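Quinone reductase (Klebsiella pneumoniae subsp. pneumoniae, PDB 4GI5) binds FAD in a flavodoxin-like fold and probably acts as an NAD(P)H dehydrogenase (quinone), passing electrons from a nicotinamide cofactor to quinones. Local coordinates at residues B[37-49]-B[227-241]. Sequence-based numbering, arbitrary orientation.
With FAD (flavin-adenine dinucleotide), chain H.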
loop_
_atom_site.group_PDB
_atom_site.type_symbol
_atom_site.label_atom_id
_atom_site.label_comp_id
_atom_site.label_asym_id
_atom_site.label_seq_id
_atom_site.Cartn_x
_atom_site.Cartn_y
_atom_site.Cartn_z
ATOM N N LEU B 37 8.013 14.211 14.465
ATOM C CA LEU B 37 6.860 14.993 14.152
ATOM C C LEU B 37 5.573 14.239 14.400
ATOM O O LEU B 37 4.598 14.711 14.986
ATOM C CB LEU B 37 7.031 15.503 12.705
ATOM C CG LEU B 37 5.816 16.301 12.242
ATOM C CD1 LEU B 37 5.620 17.647 12.947
ATOM C CD2 LEU B 37 5.906 16.597 10.755
ATOM N N ASN B 38 5.479 13.014 13.853
ATOM C CA ASN B 38 4.322 12.182 14.107
ATOM C C ASN B 38 4.031 11.930 15.616
ATOM O O ASN B 38 2.893 11.984 16.054
ATOM C CB ASN B 38 4.438 10.825 13.392
ATOM C CG ASN B 38 3.832 10.900 11.992
ATOM O OD1 ASN B 38 2.631 10.681 11.852
ATOM N ND2 ASN B 38 4.604 11.321 11.029
ATOM N N GLY B 39 5.079 11.692 16.348
ATOM C CA GLY B 39 4.899 11.511 17.772
ATOM C C GLY B 39 4.271 12.765 18.418
ATOM O O GLY B 39 3.398 12.669 19.342
ATOM N N ALA B 40 4.766 13.921 18.034
ATOM C CA ALA B 40 4.222 15.208 18.522
ATOM C C ALA B 40 2.763 15.379 18.195
ATOM O O ALA B 40 1.936 15.864 18.984
ATOM C CB ALA B 40 5.067 16.368 18.038
ATOM N N LEU B 41 2.381 15.093 16.921
ATOM C CA LEU B 41 1.024 15.205 16.560
ATOM C C LEU B 41 0.104 14.214 17.207
ATOM O O LEU B 41 -1.020 14.546 17.559
ATOM C CB LEU B 41 0.932 15.074 15.005
ATOM C CG LEU B 41 1.601 16.149 14.160
ATOM C CD1 LEU B 41 1.673 15.665 12.659
ATOM C CD2 LEU B 41 0.808 17.426 14.191
ATOM N N LYS B 42 0.600 13.005 17.441
ATOM C CA LYS B 42 -0.136 11.964 18.125
ATOM C C LYS B 42 -0.450 12.449 19.577
ATOM O O LYS B 42 -1.575 12.363 20.051
ATOM C CB LYS B 42 0.687 10.699 18.222
ATOM C CG LYS B 42 0.121 9.706 19.266
ATOM C CD LYS B 42 0.900 8.500 19.600
ATOM C CE LYS B 42 2.310 8.773 19.953
ATOM N NZ LYS B 42 2.438 8.759 21.443
ATOM N N ASN B 43 0.575 12.950 20.236
ATOM C CA ASN B 43 0.347 13.371 21.634
ATOM C C ASN B 43 -0.608 14.529 21.729
ATOM O O ASN B 43 -1.477 14.507 22.615
ATOM C CB ASN B 43 1.669 13.631 22.328
ATOM C CG ASN B 43 2.468 12.357 22.539
ATOM O OD1 ASN B 43 1.990 11.191 22.641
ATOM N ND2 ASN B 43 3.704 12.581 22.593
ATOM N N PHE B 44 -0.535 15.473 20.797
ATOM C CA PHE B 44 -1.462 16.554 20.670
ATOM C C PHE B 44 -2.846 16.034 20.491
ATOM O O PHE B 44 -3.809 16.507 21.135
ATOM C CB PHE B 44 -1.042 17.510 19.543
ATOM C CG PHE B 44 -1.953 18.666 19.361
ATOM C CD1 PHE B 44 -1.720 19.846 20.121
ATOM C CD2 PHE B 44 -3.079 18.564 18.596
ATOM C CE1 PHE B 44 -2.594 20.909 20.024
ATOM C CE2 PHE B 44 -4.002 19.617 18.478
ATOM C CZ PHE B 44 -3.740 20.810 19.180
ATOM N N ALA B 45 -3.042 15.081 19.541
ATOM C CA ALA B 45 -4.391 14.617 19.261
ATOM C C ALA B 45 -5.010 13.904 20.455
ATOM O O ALA B 45 -6.212 14.132 20.776
ATOM C CB ALA B 45 -4.401 13.614 18.084
ATOM N N ILE B 46 -4.218 13.079 21.103
ATOM C CA ILE B 46 -4.726 12.287 22.242
ATOM C C ILE B 46 -5.155 13.309 23.341
ATOM O O ILE B 46 -6.315 13.223 23.856
ATOM C CB ILE B 46 -3.673 11.402 22.806
ATOM C CG1 ILE B 46 -3.402 10.193 21.875
ATOM C CG2 ILE B 46 -4.107 10.733 24.115
ATOM C CD1 ILE B 46 -2.171 9.459 22.198
ATOM N N ARG B 47 -4.268 14.240 23.636
ATOM C CA ARG B 47 -4.654 15.260 24.679
ATOM C C ARG B 47 -5.820 16.095 24.295
ATOM O O ARG B 47 -6.703 16.415 25.169
ATOM C CB ARG B 47 -3.465 16.082 25.097
ATOM C CG ARG B 47 -2.407 15.246 25.707
ATOM C CD ARG B 47 -1.271 16.119 26.255
ATOM N NE ARG B 47 -0.071 15.282 26.447
ATOM C CZ ARG B 47 1.078 15.400 25.752
ATOM N NH1 ARG B 47 1.214 16.323 24.774
ATOM N NH2 ARG B 47 2.091 14.568 26.014
ATOM N N HIS B 48 -5.905 16.524 23.048
ATOM C CA HIS B 48 -7.004 17.321 22.596
ATOM C C HIS B 48 -8.316 16.584 22.774
ATOM O O HIS B 48 -9.372 17.167 23.176
ATOM C CB HIS B 48 -6.787 17.764 21.131
ATOM C CG HIS B 48 -7.671 18.864 20.720
ATOM N ND1 HIS B 48 -8.893 18.654 20.156
ATOM C CD2 HIS B 48 -7.542 20.210 20.875
ATOM C CE1 HIS B 48 -9.464 19.814 19.904
ATOM N NE2 HIS B 48 -8.664 20.770 20.327
ATOM N N LEU B 49 -8.346 15.305 22.355
ATOM C CA LEU B 49 -9.584 14.505 22.454
ATOM C C LEU B 49 -9.984 14.248 23.949
ATOM O O LEU B 49 -11.203 14.329 24.270
ATOM C CB LEU B 49 -9.385 13.170 21.766
ATOM C CG LEU B 49 -9.422 13.299 20.242
ATOM C CD1 LEU B 49 -8.844 11.994 19.674
ATOM C CD2 LEU B 49 -10.808 13.635 19.698
ATOM N N PHE B 227 4.561 23.781 12.346
ATOM C CA PHE B 227 3.962 22.971 13.350
ATOM C C PHE B 227 2.730 23.591 13.988
ATOM O O PHE B 227 1.723 22.933 14.244
ATOM C CB PHE B 227 4.977 22.579 14.388
ATOM C CG PHE B 227 4.459 21.601 15.386
ATOM C CD1 PHE B 227 4.210 20.232 15.019
ATOM C CD2 PHE B 227 4.233 21.932 16.733
ATOM C CE1 PHE B 227 3.676 19.311 15.892
ATOM C CE2 PHE B 227 3.652 21.019 17.608
ATOM C CZ PHE B 227 3.403 19.694 17.219
ATOM N N ALA B 228 2.797 24.901 14.305
ATOM C CA ALA B 228 1.618 25.529 14.809
ATOM C C ALA B 228 0.469 25.466 13.785
ATOM O O ALA B 228 -0.728 25.259 14.225
ATOM C CB ALA B 228 1.886 27.009 15.229
ATOM N N ASP B 229 0.762 25.644 12.515
ATOM C CA ASP B 229 -0.265 25.522 11.524
ATOM C C ASP B 229 -0.880 24.062 11.501
ATOM O O ASP B 229 -2.107 23.912 11.327
ATOM C CB ASP B 229 0.204 25.904 10.123
ATOM C CG ASP B 229 0.527 27.399 9.966
ATOM O OD1 ASP B 229 0.067 28.203 10.792
ATOM O OD2 ASP B 229 1.328 27.654 9.085
ATOM N N GLN B 230 0.012 23.071 11.554
ATOM C CA GLN B 230 -0.426 21.667 11.599
ATOM C C GLN B 230 -1.316 21.417 12.772
ATOM O O GLN B 230 -2.345 20.797 12.660
ATOM C CB GLN B 230 0.781 20.712 11.599
ATOM C CG GLN B 230 1.636 20.778 10.320
ATOM C CD GLN B 230 2.996 20.190 10.513
ATOM O OE1 GLN B 230 3.479 20.028 11.651
ATOM N NE2 GLN B 230 3.684 19.958 9.426
ATOM N N CYS B 231 -0.884 21.875 13.973
ATOM C CA CYS B 231 -1.679 21.683 15.171
ATOM C C CYS B 231 -3.041 22.311 15.042
ATOM O O CYS B 231 -3.975 21.664 15.506
ATOM C CB CYS B 231 -1.014 22.298 16.426
ATOM S SG CYS B 231 0.516 21.503 16.895
ATOM N N ALA B 232 -3.123 23.525 14.469
ATOM C CA ALA B 232 -4.437 24.210 14.354
ATOM C C ALA B 232 -5.392 23.439 13.444
ATOM O O ALA B 232 -6.570 23.271 13.720
ATOM C CB ALA B 232 -4.210 25.601 13.827
ATOM N N ALA B 233 -4.822 22.946 12.338
ATOM C CA ALA B 233 -5.604 22.121 11.366
ATOM C C ALA B 233 -6.084 20.810 11.989
ATOM O O ALA B 233 -7.235 20.449 11.839
ATOM C CB ALA B 233 -4.751 21.892 10.084
ATOM N N LEU B 234 -5.193 20.155 12.746
ATOM C CA LEU B 234 -5.506 18.961 13.435
ATOM C C LEU B 234 -6.647 19.187 14.469
ATOM O O LEU B 234 -7.597 18.466 14.550
ATOM C CB LEU B 234 -4.235 18.381 14.019
ATOM C CG LEU B 234 -4.366 17.167 14.909
ATOM C CD1 LEU B 234 -5.034 16.016 14.224
ATOM C CD2 LEU B 234 -2.977 16.675 15.355
ATOM N N ALA B 235 -6.518 20.237 15.247
ATOM C CA ALA B 235 -7.505 20.448 16.277
ATOM C C ALA B 235 -8.865 20.684 15.623
ATOM O O ALA B 235 -9.891 20.192 16.148
ATOM C CB ALA B 235 -7.025 21.673 17.178
ATOM N N GLU B 236 -8.887 21.392 14.529
ATOM C CA GLU B 236 -10.141 21.710 13.797
ATOM C C GLU B 236 -10.773 20.437 13.288
ATOM O O GLU B 236 -11.958 20.241 13.421
ATOM C CB GLU B 236 -9.917 22.756 12.672
ATOM C CG GLU B 236 -10.896 22.849 11.488
ATOM C CD GLU B 236 -12.322 23.034 11.797
ATOM O OE1 GLU B 236 -12.611 23.631 12.858
ATOM O OE2 GLU B 236 -13.175 22.622 10.943
ATOM N N ARG B 237 -9.960 19.487 12.750
ATOM C CA ARG B 237 -10.541 18.207 12.393
ATOM C C ARG B 237 -11.067 17.382 13.536
ATOM O O ARG B 237 -12.130 16.743 13.467
ATOM C CB ARG B 237 -9.499 17.344 11.526
ATOM C CG ARG B 237 -9.086 17.976 10.211
ATOM C CD ARG B 237 -10.202 18.313 9.188
ATOM N NE ARG B 237 -11.059 17.186 9.108
ATOM C CZ ARG B 237 -10.904 16.184 8.200
ATOM N NH1 ARG B 237 -9.930 16.244 7.369
ATOM N NH2 ARG B 237 -11.670 15.155 8.243
ATOM N N LEU B 238 -10.330 17.363 14.635
ATOM C CA LEU B 238 -10.750 16.608 15.770
ATOM C C LEU B 238 -12.040 17.201 16.432
ATOM O O LEU B 238 -12.821 16.473 17.012
ATOM C CB LEU B 238 -9.582 16.589 16.773
ATOM C CG LEU B 238 -8.347 15.772 16.337
ATOM C CD1 LEU B 238 -7.256 15.937 17.355
ATOM C CD2 LEU B 238 -8.654 14.288 16.076
ATOM N N ASP B 239 -12.193 18.482 16.331
ATOM C CA ASP B 239 -13.403 19.219 16.866
ATOM C C ASP B 239 -14.629 18.904 16.020
ATOM O O ASP B 239 -15.743 19.112 16.484
ATOM C CB ASP B 239 -13.121 20.749 16.823
ATOM C CG ASP B 239 -12.141 21.208 17.890
ATOM O OD1 ASP B 239 -11.908 20.430 18.788
ATOM O OD2 ASP B 239 -11.615 22.338 17.806
ATOM N N THR B 240 -14.475 18.410 14.775
ATOM C CA THR B 240 -15.613 18.271 13.874
ATOM C C THR B 240 -15.799 16.813 13.399
ATOM O O THR B 240 -16.494 16.585 12.429
ATOM C CB THR B 240 -15.427 19.209 12.650
ATOM O OG1 THR B 240 -14.142 19.000 12.017
ATOM C CG2 THR B 240 -15.495 20.710 13.015
ATOM N N LEU B 241 -15.194 15.842 14.080
ATOM C CA LEU B 241 -15.228 14.466 13.650
ATOM C C LEU B 241 -16.620 13.929 13.355
ATOM O O LEU B 241 -16.808 13.054 12.456
ATOM C CB LEU B 241 -14.597 13.557 14.650
ATOM C CG LEU B 241 -13.124 13.627 14.724
ATOM C CD1 LEU B 241 -12.613 12.837 15.911
ATOM C CD2 LEU B 241 -12.529 13.043 13.447
HETATM P PA FAD H . 10.525 13.697 11.540
HETATM O O1A FAD H . 10.451 13.124 12.895
HETATM O O2A FAD H . 11.591 13.446 10.580
HETATM O O5B FAD H . 10.456 15.329 11.641
HETATM C C5B FAD H . 10.240 16.233 10.538
HETATM C C4B FAD H . 10.546 17.622 10.993
HETATM O O4B FAD H . 9.516 18.034 11.863
HETATM C C3B FAD H . 11.896 17.755 11.653
HETATM O O3B FAD H . 12.497 18.889 11.046
HETATM C C2B FAD H . 11.460 18.046 13.059
HETATM O O2B FAD H . 12.451 18.766 13.837
HETATM C C1B FAD H . 10.160 18.774 12.983
HETATM N N9A FAD H . 9.402 18.638 14.256
HETATM C C8A FAD H . 9.226 17.517 15.143
HETATM N N7A FAD H . 8.501 17.821 16.195
HETATM C C5A FAD H . 8.342 19.164 16.016
HETATM C C6A FAD H . 7.764 20.246 16.812
HETATM N N6A FAD H . 7.193 19.820 17.890
HETATM N N1A FAD H . 7.736 21.550 16.364
HETATM C C2A FAD H . 8.277 21.851 15.189
HETATM N N3A FAD H . 8.883 20.875 14.410
HETATM C C4A FAD H . 8.858 19.659 14.825
HETATM N N1 FAD H . 7.164 11.461 1.264
HETATM C C2 FAD H . 6.248 11.530 0.275
HETATM O O2 FAD H . 5.665 12.653 -0.040
HETATM N N3 FAD H . 5.890 10.411 -0.452
HETATM C C4 FAD H . 6.521 9.231 -0.297
HETATM O O4 FAD H . 6.140 8.213 -0.889
HETATM C C4X FAD H . 7.523 9.152 0.732
HETATM N N5 FAD H . 8.144 7.961 0.983
HETATM C C5X FAD H . 9.045 7.857 2.076
HETATM C C6 FAD H . 9.577 6.698 2.385
HETATM C C7 FAD H . 10.373 6.538 3.518
HETATM C C7M FAD H . 10.952 5.215 3.860
HETATM C C8 FAD H . 10.694 7.675 4.297
HETATM C C8M FAD H . 11.614 7.528 5.479
HETATM C C9 FAD H . 10.177 8.893 3.984
HETATM C C9A FAD H . 9.302 9.015 2.866
HETATM N N10 FAD H . 8.642 10.193 2.591
HETATM C C10 FAD H . 7.738 10.298 1.543
HETATM C "C1'" FAD H . 8.816 11.392 3.422
HETATM C "C2'" FAD H . 7.947 11.158 4.659
HETATM O "O2'" FAD H . 6.532 11.160 4.448
HETATM C "C3'" FAD H . 8.261 12.223 5.760
HETATM O "O3'" FAD H . 9.644 11.953 6.102
HETATM C "C4'" FAD H . 7.423 12.073 7.037
HETATM O "O4'" FAD H . 6.117 12.472 6.768
HETATM C "C5'" FAD H . 7.948 13.041 8.130
HETATM O "O5'" FAD H . 7.279 12.759 9.317
HETATM P P FAD H . 8.189 12.209 10.571
HETATM O O1P FAD H . 7.272 12.058 11.722
HETATM O O2P FAD H . 9.013 11.049 10.234
HETATM O O3P FAD H . 9.103 13.530 10.740
HETATM O O HOH W 1 -9.931 23.498 19.292
#
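Leu234 CD2 marks the tight side of this helix pair: it lies 4.0 Å from Leu41 CD2 and 3.8 Å from Phe44 CD2. Further along, Leu238 CD1 reaches Ala45 CB at 3.8 Å. Leu41 rests on Gln119 and Thr174, Leu234 on Ile172 and Leu238 on Ile117, so these buried leucines pack between the helices and the central parallel sheet. The helix axes approach to 10.3 Å and cross at -38°; both helices cover the same face of that sheet in the flavodoxin-like fold. At its N-terminal end, helix 37-49 grips the FAD pyrophosphate: Leu37 N donates to O1A, while Asn38 N and ND2 both donate to O1P. Phe227, with CG anti to its backbone N (chi1 -173°), presents one ring face to adenine N6A; Cys231 SG lies over the opposite face, toward the rim. Ala40 CB, Leu37 CD1 and Leu41 CD2 meet this ring obliquely. On the outer side Phe44, Cys231, Ala235 and His48 are partly exposed. There Cys231 CB and SG sit over one face of Phe44, the sulfur 4.5 Å from the ring centroid, and Ala235 CB makes a CH-pi contact over a face of His48. A water bridges His48 NE2 and Asp239 OD2, though the local placement is doubtful.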